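Local atomic coordinates of pseudopodium-enriched atypical kinase 1 (Homo sapiens, PDB entry 6BHC), a protein that is a pseudokinase with a kinase-like fold, an unusual catalytic cleft and a distinctive mode of dimerization, probably acting as a signalling scaffold rather than an active enzyme. Residues D26-K29 against K30-V33; R305-R309 against A310-R314. The protein carries 1 engineered substitution. All blocks are in the same frame, centred on the assembly; numbering follows the deposited sequence.

In the fold
The two contacts are both local, each made within one unbroken run of residues, and they lie far apart. Their centres are 42 Å from each other and their nearest atoms about 30 Å, with no touch between them. Interaction 1 comes first in the chain, on helix 16-39. It packs on helices 371-396 and 406-417, and its Ala27, Lys30 and Leu31 reach the second subunit, which places it at the dimer contact. Interaction 2 lies in the protein kinase domain, in the loop between helices 295-298 and 322-332, and no other chain touches it. One is a regular helix turn, the other a beta-turn closed by an aspartate. Both are structural contacts.

Interaction 1. Residues D26-K29 against K30-V33; sequences DALK and KLAV
Leu31 N donates to Ala27 O at 2.8 Å, with an N-H...O angle of 158°. Three more bonds of the same i to i+4 spacing join the two halves. Lys30 N reaches Asp26 O at 3.2 Å. Ala32 N reaches Leu28 O at 2.9 Å. Val33 N reaches Lys29 O at 3.0 Å. Each of the four carbonyls of 26-29 therefore has an amide donor one turn further on. These are the bonds of a regular alpha-helix, here a section of helix 16-39. The apolar side of the turn is carried by two leucines, which the i to i+3 spacing puts on one side of the helix. Both have CG anti to the carbonyl carbon (chi1 -78° and -67°), and from there the side chains meet at a slant, Leu28 CD2 lying 4.0 Å from Leu31 CD1. Met390 of helix 371-396 packs on both and also on Ala27. Leu28 further touches Leu415 and Ala416 of helix 406-417. Across the dimer, Ile391 of the second subunit packs on Ala27 and Leu398 of that subunit on Leu31. The charged ends look elsewhere. Asp26 OD2 takes a weak hydrogen bond from Ser22 OG, a turn earlier. The extended chain of Lys30 carries NZ to a long, weak ion pair with Glu395 OE1 of the second subunit.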
# COMPACT_ATOMS: atom_id res chain seq x y z
N ASP A 26 -9.41 12.18 4.50
CA ASP A 26 -8.46 12.91 3.67
C ASP A 26 -7.51 11.96 2.94
O ASP A 26 -7.11 12.24 1.81
CB ASP A 26 -7.66 13.90 4.51
CG ASP A 26 -8.55 14.95 5.16
OD1 ASP A 26 -9.67 15.19 4.66
OD2 ASP A 26 -8.12 15.54 6.18
N ALA A 27 -7.15 10.83 3.57
CA ALA A 27 -6.26 9.88 2.92
C ALA A 27 -6.96 9.19 1.75
O ALA A 27 -6.37 9.03 0.67
CB ALA A 27 -5.76 8.85 3.93
N LEU A 28 -8.21 8.76 1.94
CA LEU A 28 -8.93 8.08 0.87
C LEU A 28 -9.18 9.00 -0.31
O LEU A 28 -9.19 8.55 -1.46
CB LEU A 28 -10.25 7.52 1.40
CG LEU A 28 -10.18 6.23 2.22
CD1 LEU A 28 -11.55 5.84 2.72
CD2 LEU A 28 -9.58 5.10 1.39
N LYS A 29 -9.39 10.30 -0.06
CA LYS A 29 -9.50 11.25 -1.16
C LYS A 29 -8.19 11.36 -1.92
O LYS A 29 -8.19 11.46 -3.16
CB LYS A 29 -9.94 12.62 -0.63
CG LYS A 29 -11.36 12.66 -0.12
CD LYS A 29 -11.71 14.02 0.45
CE LYS A 29 -13.14 14.06 0.95
NZ LYS A 29 -13.43 15.33 1.67
N LYS A 30 -7.06 11.34 -1.21
CA LYS A 30 -5.77 11.39 -1.89
C LYS A 30 -5.50 10.10 -2.66
O LYS A 30 -4.94 10.14 -3.76
CB LYS A 30 -4.66 11.66 -0.87
CG LYS A 30 -3.27 11.81 -1.47
CD LYS A 30 -2.24 12.12 -0.40
CE LYS A 30 -0.83 12.20 -0.98
NZ LYS A 30 0.19 12.49 0.06
N LEU A 31 -5.90 8.96 -2.09
CA LEU A 31 -5.75 7.69 -2.80
C LEU A 31 -6.62 7.65 -4.05
O LEU A 31 -6.21 7.13 -5.09
CB LEU A 31 -6.09 6.53 -1.87
CG LEU A 31 -5.13 6.28 -0.71
CD1 LEU A 31 -5.72 5.27 0.27
CD2 LEU A 31 -3.78 5.81 -1.21
N ALA A 32 -7.84 8.20 -3.97
CA ALA A 32 -8.72 8.22 -5.13
C ALA A 32 -8.16 9.11 -6.23
O ALA A 32 -8.22 8.76 -7.41
CB ALA A 32 -10.12 8.68 -4.72
N VAL A 33 -7.61 10.27 -5.86
CA VAL A 33 -7.02 11.16 -6.85
C VAL A 33 -5.77 10.54 -7.46
O VAL A 33 -5.52 10.66 -8.67
CB VAL A 33 -6.71 12.53 -6.21
CG1 VAL A 33 -5.87 13.39 -7.14
CG2 VAL A 33 -8.00 13.24 -5.85

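Interaction 2. Residues R305-R309 against A310-R314; sequences REYTR and ADLPR
Asp311 turns its carboxylate back to Thr308, and OD2 accepts two hydrogen bonds there. The shorter, Thr308 N to Asp311 OD2 at 2.8 Å, arrives on the anti side, 27° out of the carboxylate plane. The second, Thr308 OG1 to Asp311 OD2 at 3.1 Å, comes from above that plane. Both donors come from the same face. Thr308 holds OG1 between its backbone N and carbonyl carbon (chi1 59°), which brings the hydroxyl round to OD2. In return Asp311 N makes a weak bond to Thr308 O at 3.4 Å, closing a type I beta-turn over 308-311. Arg305 approaches from the opposite face of the carboxylate. Arg305 NH1 lies 3.7 Å from Asp311 OD2 in a long salt bridge. OD2 sits at the edge of the guanidinium, in its plane, while the two flat groups stand nearly perpendicular. On the apolar side, Leu312 CD2 meets Tyr307 CE2 obliquely at 4.0 Å. Tyr307 also packs on Phe280, Leu312 on Tyr287 and Ser330, and Tyr307 OH bonds to Leu333 O. An alanine in place of Asp311 would probably leave Thr308 N and OG1 without this acceptor and Arg305 without its carboxylate mate, making the turn less firmly closed. With two hydrogen bonds to one oxygen and a more distant guanidinium nearby, the carboxylate is likely to be stabilised in its charged form.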
# COMPACT_ATOMS: atom_id res chain seq x y z
N ARG A 305 -50.46 7.68 -20.73
CA ARG A 305 -51.05 7.87 -19.41
C ARG A 305 -50.01 8.55 -18.53
O ARG A 305 -48.97 9.02 -19.01
CB ARG A 305 -51.52 6.54 -18.82
CG ARG A 305 -52.63 5.85 -19.59
CD ARG A 305 -52.72 4.36 -19.24
NE ARG A 305 -53.02 4.13 -17.82
CZ ARG A 305 -52.12 3.79 -16.91
NH1 ARG A 305 -52.49 3.60 -15.65
NH2 ARG A 305 -50.85 3.64 -17.26
N GLU A 306 -50.29 8.62 -17.23
CA GLU A 306 -49.34 9.07 -16.22
C GLU A 306 -49.21 7.93 -15.21
O GLU A 306 -49.84 7.93 -14.15
CB GLU A 306 -49.78 10.38 -15.57
CG GLU A 306 -49.72 11.57 -16.52
CD GLU A 306 -50.01 12.89 -15.83
OE1 GLU A 306 -50.38 12.87 -14.64
OE2 GLU A 306 -49.87 13.94 -16.49
N TYR A 307 -48.38 6.95 -15.56
CA TYR A 307 -48.29 5.69 -14.84
C TYR A 307 -47.73 5.89 -13.43
O TYR A 307 -47.28 6.98 -13.05
CB TYR A 307 -47.42 4.70 -15.61
CG TYR A 307 -46.08 5.28 -16.03
CD1 TYR A 307 -45.94 5.98 -17.22
CD2 TYR A 307 -44.96 5.12 -15.23
CE1 TYR A 307 -44.72 6.51 -17.60
CE2 TYR A 307 -43.73 5.65 -15.60
CZ TYR A 307 -43.62 6.34 -16.78
OH TYR A 307 -42.41 6.87 -17.16
N THR A 308 -47.76 4.82 -12.66
CA THR A 308 -47.23 4.78 -11.30
C THR A 308 -46.16 3.69 -11.21
O THR A 308 -45.70 3.16 -12.23
CB THR A 308 -48.35 4.55 -10.29
OG1 THR A 308 -49.02 3.31 -10.58
CG2 THR A 308 -49.36 5.69 -10.33
N ARG A 309 -45.77 3.36 -9.98
CA ARG A 309 -44.73 2.36 -9.78
C ARG A 309 -45.23 0.96 -10.12
O ARG A 309 -44.49 0.15 -10.68
CB ARG A 309 -44.22 2.42 -8.34
CG ARG A 309 -42.76 2.03 -8.15
CD ARG A 309 -42.57 0.53 -8.00
NE ARG A 309 -41.23 0.20 -7.54
CZ ARG A 309 -40.82 -1.03 -7.25
NH1 ARG A 309 -39.58 -1.24 -6.83
NH2 ARG A 309 -41.65 -2.06 -7.38
N ALA A 310 -46.49 0.67 -9.79
CA ALA A 310 -47.06 -0.65 -10.05
C ALA A 310 -47.34 -0.90 -11.53
O ALA A 310 -47.55 -2.06 -11.91
CB ALA A 310 -48.35 -0.83 -9.25
N ASP A 311 -47.33 0.14 -12.36
CA ASP A 311 -47.59 -0.05 -13.78
C ASP A 311 -46.36 -0.54 -14.54
O ASP A 311 -46.50 -1.17 -15.59
CB ASP A 311 -48.10 1.25 -14.40
CG ASP A 311 -49.41 1.71 -13.80
OD1 ASP A 311 -50.30 0.86 -13.56
OD2 ASP A 311 -49.56 2.93 -13.56
N LEU A 312 -45.16 -0.25 -14.03
CA LEU A 312 -43.95 -0.65 -14.72
C LEU A 312 -43.77 -2.17 -14.67
O LEU A 312 -44.15 -2.81 -13.69
CB LEU A 312 -42.73 0.04 -14.11
CG LEU A 312 -42.62 1.55 -14.33
CD1 LEU A 312 -41.44 2.12 -13.56
CD2 LEU A 312 -42.49 1.87 -15.81
N PRO A 313 -43.19 -2.76 -15.72
CA PRO A 313 -42.94 -4.21 -15.69
C PRO A 313 -41.96 -4.58 -14.58
O PRO A 313 -41.02 -3.84 -14.28
CB PRO A 313 -42.34 -4.49 -17.08
CG PRO A 313 -42.80 -3.34 -17.93
CD PRO A 313 -42.84 -2.16 -17.01
N ARG A 314 -42.20 -5.74 -13.97
CA ARG A 314 -41.43 -6.17 -12.82
C ARG A 314 -40.10 -6.78 -13.25
O ARG A 314 -40.06 -7.63 -14.14
CB ARG A 314 -42.22 -7.18 -11.99
CG ARG A 314 -43.60 -6.69 -11.57
CD ARG A 314 -43.52 -5.62 -10.50
NE ARG A 314 -44.82 -5.02 -10.23
CZ ARG A 314 -45.71 -5.52 -9.38
NH1 ARG A 314 -45.44 -6.64 -8.71
NH2 ARG A 314 -46.88 -4.91 -9.20